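Local atomic coordinates of DsbA family protein (Salmonella typhimurium, PDB entry 7JVE), a protein that acts as a trimeric thioredoxin-like enzyme of the DsbA family, with both thiol oxidase and disulfide isomerase activities. Residues A[75-80]-A[114-119]. Residues are numbered along the deposited sequence; the frame is centred on the assembly and turned at random.
Sequences PSVGPN and TRFIFK
A chi1 of -172° sets Arg115 CG opposite the backbone N, and the chain runs on extended to NE, sending the guanidinium past Ser76, whose chi1 of 66° puts OG between the backbone N and the carbonyl carbon, beside the guanidinium edge. The pair sits at the margin of the thioredoxin-fold sheet, where the short strand 76-77 runs antiparallel to strand 115-120 and ends the sheet within this chain. This strand pairing illustrates how a two-residue strand is fastened to its neighbour. Phe118 N donates to Pro75 O at 2.9 Å; then Val77 and Phe116 form a hydrogen-bonded pair, Val77 N to Phe116 O at 3.0 Å and Phe116 N to Val77 O at 2.8 Å, the last nearly straight at 169°. Ser76 and Ile117 make the non-hydrogen-bonded pair that lies between the Pro75–Phe118 bond and the Val77–Phe116 pair. Gly78 then comes close enough for its CA to lie 3.4 Å from Thr114 O, which leaves no room for a side chain.

The two sheet faces differ. On one, Val77 lays CG2 against Phe116 CB, 3.9 Å away, and both residues touch Ile108 of helix 95-110, the helix that carries Cys97 of the Cys94–Cys97 disulfide; Phe118 turns its ring edge to Pro75 O. On the face of Ser76 and Ile117, apolar and polar groups meet: Ile117 CD1 lies over one face of the Arg115 guanidinium, offset toward its rim, while Gln224, Leu70 O and Ser71 O take its terminal nitrogens. A water in the guanidinium plane bridges the two segments, accepting from Arg115 NH2 at 2.7 Å and donating to Ser76 OG at 2.7 Å.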
# COMPACT_ATOMS: atom_id res chain seq x y z
N PRO A 75 -1.27 -0.67 -35.36
CA PRO A 75 -1.60 -2.07 -35.62
C PRO A 75 -2.94 -2.40 -34.97
O PRO A 75 -3.25 -1.96 -33.87
CB PRO A 75 -0.44 -2.85 -34.97
CG PRO A 75 0.64 -1.84 -34.73
CD PRO A 75 -0.02 -0.49 -34.61
N SER A 76 -3.74 -3.21 -35.67
CA SER A 76 -4.99 -3.68 -35.11
C SER A 76 -5.30 -5.07 -35.64
O SER A 76 -4.69 -5.54 -36.60
CB SER A 76 -6.15 -2.73 -35.41
OG SER A 76 -6.43 -2.69 -36.80
N VAL A 77 -6.23 -5.74 -34.95
CA VAL A 77 -6.90 -6.93 -35.46
C VAL A 77 -8.39 -6.68 -35.34
O VAL A 77 -8.83 -5.78 -34.63
CB VAL A 77 -6.50 -8.21 -34.70
CG1 VAL A 77 -5.00 -8.51 -34.90
CG2 VAL A 77 -6.89 -8.09 -33.21
N GLY A 78 -9.17 -7.52 -36.02
CA GLY A 78 -10.58 -7.30 -36.15
C GLY A 78 -10.88 -6.41 -37.34
O GLY A 78 -9.99 -5.80 -37.93
N PRO A 79 -12.16 -6.32 -37.73
CA PRO A 79 -12.50 -5.57 -38.95
C PRO A 79 -12.22 -4.08 -38.79
O PRO A 79 -12.41 -3.50 -37.72
CB PRO A 79 -14.00 -5.85 -39.14
CG PRO A 79 -14.48 -6.50 -37.88
CD PRO A 79 -13.31 -6.98 -37.09
N ASN A 80 -11.73 -3.48 -39.88
CA ASN A 80 -11.39 -2.06 -39.84
C ASN A 80 -12.61 -1.19 -39.57
O ASN A 80 -12.48 -0.12 -38.96
CB ASN A 80 -10.72 -1.60 -41.14
CG ASN A 80 -9.47 -2.38 -41.45
OD1 ASN A 80 -8.61 -2.62 -40.58
ND2 ASN A 80 -9.34 -2.78 -42.71
N THR A 114 -14.94 -7.20 -33.42
CA THR A 114 -14.54 -5.96 -32.77
C THR A 114 -13.09 -5.66 -33.12
O THR A 114 -12.27 -6.56 -33.30
CB THR A 114 -14.73 -6.08 -31.25
OG1 THR A 114 -16.13 -6.14 -30.93
CG2 THR A 114 -14.10 -4.92 -30.49
N ARG A 115 -12.79 -4.37 -33.26
CA ARG A 115 -11.45 -3.94 -33.64
C ARG A 115 -10.61 -3.69 -32.39
O ARG A 115 -11.02 -2.95 -31.49
CB ARG A 115 -11.53 -2.68 -34.50
CG ARG A 115 -10.21 -2.25 -35.11
CD ARG A 115 -10.34 -0.96 -35.91
NE ARG A 115 -9.04 -0.49 -36.35
CZ ARG A 115 -8.69 0.79 -36.41
NH1 ARG A 115 -9.57 1.73 -36.06
NH2 ARG A 115 -7.47 1.14 -36.80
N PHE A 116 -9.43 -4.32 -32.34
CA PHE A 116 -8.50 -4.13 -31.23
C PHE A 116 -7.26 -3.39 -31.75
O PHE A 116 -6.59 -3.87 -32.67
CB PHE A 116 -8.12 -5.47 -30.59
CG PHE A 116 -9.27 -6.13 -29.86
CD1 PHE A 116 -10.25 -6.82 -30.57
CD2 PHE A 116 -9.36 -6.07 -28.47
CE1 PHE A 116 -11.31 -7.45 -29.90
CE2 PHE A 116 -10.41 -6.70 -27.80
CZ PHE A 116 -11.39 -7.38 -28.51
N ILE A 117 -7.02 -2.21 -31.18
CA ILE A 117 -5.98 -1.30 -31.63
C ILE A 117 -4.88 -1.27 -30.58
O ILE A 117 -5.17 -1.18 -29.38
CB ILE A 117 -6.56 0.10 -31.88
CG1 ILE A 117 -7.77 0.00 -32.83
CG2 ILE A 117 -5.50 1.04 -32.42
CD1 ILE A 117 -8.38 1.34 -33.23
N PHE A 118 -3.64 -1.34 -31.02
CA PHE A 118 -2.48 -1.48 -30.14
C PHE A 118 -1.69 -0.18 -30.10
O PHE A 118 -1.15 0.26 -31.12
CB PHE A 118 -1.59 -2.64 -30.61
CG PHE A 118 -2.25 -4.00 -30.46
CD1 PHE A 118 -3.16 -4.45 -31.40
CD2 PHE A 118 -1.96 -4.82 -29.36
CE1 PHE A 118 -3.78 -5.71 -31.26
CE2 PHE A 118 -2.56 -6.07 -29.21
CZ PHE A 118 -3.48 -6.51 -30.16
N LYS A 119 -1.61 0.44 -28.93
CA LYS A 119 -0.86 1.69 -28.77
C LYS A 119 0.35 1.43 -27.87
O LYS A 119 0.26 1.54 -26.65
CB LYS A 119 -1.75 2.80 -28.18
CG LYS A 119 -3.01 3.06 -28.95
CD LYS A 119 -2.68 3.73 -30.29
CE LYS A 119 -3.87 4.49 -30.83
NZ LYS A 119 -3.55 5.22 -32.08
O HOH W 1 -5.44 -0.40 -37.76